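Local coordinates for protein flavin-dependent thymidylate synthase (Thermus thermophilus, PDB 6J61) that probably catalyses the reductive methylation of dUMP to dTMP as an FAD-binding homotetramer, with methylenetetrahydrofolate as methyl donor and NADPH as reductant, at residues Phe68-Pro73 with Thr166-Lys171. Sequence-based numbering, arbitrary orientation.
Sequences FHVKAP and TEFYWK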
loop_
_atom_site.group_PDB
_atom_site.type_symbol
_atom_site.label_atom_id
_atom_site.label_comp_id
_atom_site.label_asym_id
_atom_site.label_seq_id
_atom_site.Cartn_x
_atom_site.Cartn_y
_atom_site.Cartn_z
ATOM N N PHE A 68 -5.608 17.596 3.983
ATOM C CA PHE A 68 -6.647 18.547 3.605
ATOM C C PHE A 68 -8.045 18.228 4.130
ATOM O O PHE A 68 -8.352 17.094 4.503
ATOM C CB PHE A 68 -6.750 18.666 2.076
ATOM C CG PHE A 68 -5.462 19.055 1.392
ATOM C CD1 PHE A 68 -4.488 18.102 1.114
ATOM C CD2 PHE A 68 -5.242 20.371 0.991
ATOM C CE1 PHE A 68 -3.319 18.451 0.444
ATOM C CE2 PHE A 68 -4.069 20.723 0.318
ATOM C CZ PHE A 68 -3.109 19.758 0.045
ATOM N N HIS A 69 -8.882 19.261 4.135
ATOM C CA HIS A 69 -10.278 19.183 4.539
ATOM C C HIS A 69 -10.966 19.504 3.212
ATOM O O HIS A 69 -10.882 20.630 2.712
ATOM C CB HIS A 69 -10.581 20.257 5.591
ATOM C CG HIS A 69 -12.009 20.287 6.051
ATOM N ND1 HIS A 69 -12.470 21.190 6.984
ATOM C CD2 HIS A 69 -13.078 19.530 5.704
ATOM C CE1 HIS A 69 -13.758 20.990 7.192
ATOM N NE2 HIS A 69 -14.152 19.987 6.428
ATOM N N VAL A 70 -11.612 18.506 2.622
ATOM C CA VAL A 70 -12.259 18.689 1.330
ATOM C C VAL A 70 -13.763 18.465 1.375
ATOM O O VAL A 70 -14.253 17.523 1.998
ATOM C CB VAL A 70 -11.667 17.711 0.272
ATOM C CG1 VAL A 70 -12.182 18.061 -1.136
ATOM C CG2 VAL A 70 -10.145 17.736 0.333
ATOM N N LYS A 71 -14.492 19.339 0.692
ATOM C CA LYS A 71 -15.945 19.252 0.603
ATOM C C LYS A 71 -16.213 19.115 -0.894
ATOM O O LYS A 71 -15.808 19.973 -1.683
ATOM C CB LYS A 71 -16.578 20.538 1.154
ATOM C CG LYS A 71 -18.095 20.537 1.181
ATOM C CD LYS A 71 -18.650 21.811 1.793
ATOM C CE LYS A 71 -20.173 21.753 1.825
ATOM N NZ LYS A 71 -20.798 23.044 2.223
ATOM N N ALA A 72 -16.880 18.037 -1.287
ATOM C CA ALA A 72 -17.147 17.816 -2.698
ATOM C C ALA A 72 -18.303 16.881 -2.965
ATOM O O ALA A 72 -18.748 16.153 -2.088
ATOM C CB ALA A 72 -15.893 17.264 -3.372
ATOM N N PRO A 73 -18.806 16.888 -4.208
ATOM C CA PRO A 73 -19.923 16.024 -4.597
ATOM C C PRO A 73 -19.469 14.564 -4.498
ATOM O O PRO A 73 -18.309 14.242 -4.770
ATOM C CB PRO A 73 -20.200 16.448 -6.037
ATOM C CG PRO A 73 -19.735 17.862 -6.068
ATOM C CD PRO A 73 -18.453 17.810 -5.301
ATOM N N THR A 166 -20.231 16.144 0.180
ATOM C CA THR A 166 -19.721 15.337 1.282
ATOM C C THR A 166 -18.371 15.904 1.703
ATOM O O THR A 166 -17.705 16.572 0.917
ATOM C CB THR A 166 -19.563 13.855 0.868
ATOM O OG1 THR A 166 -19.004 13.108 1.956
ATOM C CG2 THR A 166 -18.653 13.730 -0.349
ATOM N N GLU A 167 -17.970 15.663 2.946
ATOM C CA GLU A 167 -16.693 16.187 3.415
ATOM C C GLU A 167 -15.799 15.090 3.925
ATOM O O GLU A 167 -16.279 14.054 4.388
ATOM C CB GLU A 167 -16.874 17.177 4.560
ATOM C CG GLU A 167 -17.817 18.305 4.299
ATOM C CD GLU A 167 -17.836 19.285 5.455
ATOM O OE1 GLU A 167 -18.777 20.098 5.508
ATOM O OE2 GLU A 167 -16.913 19.248 6.306
ATOM N N PHE A 168 -14.495 15.346 3.864
ATOM C CA PHE A 168 -13.503 14.403 4.343
ATOM C C PHE A 168 -12.121 15.020 4.536
ATOM O O PHE A 168 -11.834 16.124 4.073
ATOM C CB PHE A 168 -13.389 13.219 3.379
ATOM C CG PHE A 168 -13.042 13.609 1.958
ATOM C CD1 PHE A 168 -14.046 13.891 1.037
ATOM C CD2 PHE A 168 -11.711 13.632 1.532
ATOM C CE1 PHE A 168 -13.739 14.182 -0.301
ATOM C CE2 PHE A 168 -11.391 13.923 0.199
ATOM C CZ PHE A 168 -12.412 14.197 -0.724
ATOM N N TYR A 169 -11.279 14.287 5.251
ATOM C CA TYR A 169 -9.900 14.680 5.493
ATOM C C TYR A 169 -9.070 13.809 4.559
ATOM O O TYR A 169 -9.244 12.593 4.524
ATOM C CB TYR A 169 -9.511 14.400 6.949
ATOM C CG TYR A 169 -9.660 15.597 7.857
ATOM C CD1 TYR A 169 -10.768 16.439 7.753
ATOM C CD2 TYR A 169 -8.688 15.890 8.821
ATOM C CE1 TYR A 169 -10.905 17.547 8.579
ATOM C CE2 TYR A 169 -8.816 16.997 9.661
ATOM C CZ TYR A 169 -9.927 17.823 9.534
ATOM O OH TYR A 169 -10.077 18.926 10.357
ATOM N N TRP A 170 -8.182 14.430 3.798
ATOM C CA TRP A 170 -7.333 13.708 2.866
ATOM C C TRP A 170 -5.881 13.930 3.284
ATOM O O TRP A 170 -5.386 15.060 3.302
ATOM C CB TRP A 170 -7.607 14.223 1.443
ATOM C CG TRP A 170 -6.848 13.538 0.333
ATOM C CD1 TRP A 170 -5.717 13.990 -0.299
ATOM C CD2 TRP A 170 -7.158 12.277 -0.261
ATOM N NE1 TRP A 170 -5.307 13.081 -1.251
ATOM C CE2 TRP A 170 -6.173 12.021 -1.247
ATOM C CE3 TRP A 170 -8.174 11.332 -0.059
ATOM C CZ2 TRP A 170 -6.174 10.862 -2.023
ATOM C CZ3 TRP A 170 -8.175 10.170 -0.839
ATOM C CH2 TRP A 170 -7.181 9.948 -1.806
ATOM N N LYS A 171 -5.214 12.840 3.655
ATOM C CA LYS A 171 -3.810 12.875 4.081
ATOM C C LYS A 171 -2.950 12.125 3.065
ATOM O O LYS A 171 -3.142 10.925 2.845
ATOM C CB LYS A 171 -3.656 12.217 5.454
ATOM C CG LYS A 171 -2.306 12.477 6.098
ATOM C CD LYS A 171 -1.264 11.408 5.787
ATOM C CE LYS A 171 -1.461 10.181 6.633
ATOM N NZ LYS A 171 -0.600 9.043 6.208
#
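Thr166 and Ala72 pair through their backbones in both directions, opening an antiparallel ladder between two neighbouring strands of the ThyX sheet. The shorter of these bonds, from Thr166 N to Ala72 O at 2.7 Å, is bent. Threonine suits this position beside the small Ala72 through its hydroxyl: OG1 hydrogen-bonds OE2 of Glu90, which lines an FAD pocket and is predicted to contribute to a dUMP site shared between subunits.

Glu167, on the other face of the sheet, faces Lys71 in a non-hydrogen-bonded pair whose aliphatic stems touch, CG to CG, at 3.8 Å. Its CG stands anti to the carbonyl carbon (chi1 -53°), and the extended chain carries the carboxylate toward the next non-hydrogen-bonded pair, His69-Tyr169, on the same face, where OE2 receives His69 NE2 at 2.9 Å. The bond is nearly straight, lying in the imidazole plane but reaching OE2 from above the carboxylate plane. Histidine fits here because both ring nitrogens are engaged, ND1 with Arg16 on strand 13-21. Tyr35 OH of the second subunit hydrogen-bonds OE1, tying Glu167 to the subunit interface, while Lys71 NZ makes a salt bridge to Glu101 of its own chain.

Phe168 exchanges two backbone bonds with Val70, whose CB lies over the phenyl face, offset toward CZ, a CH-pi contact 4.0 Å from the centroid. With CG between the backbone N and the carbonyl carbon (chi1 57°), the ring comes nearer to this branched partner, while Phe81 and Trp80 meet it edge-to-face.

Tyr169 is long enough to place CE1 over one face of the His69 ring, the two planes inclined at 42°, and send its hydroxyl to Ser34 O of the second subunit. Trp170 ends this stretch of the ladder, its broad indole packing edge-to-face with Trp80 near bound FAD and its NE1 bonded to Gln172; its backbone O accepts Phe68 N at 2.6 Å.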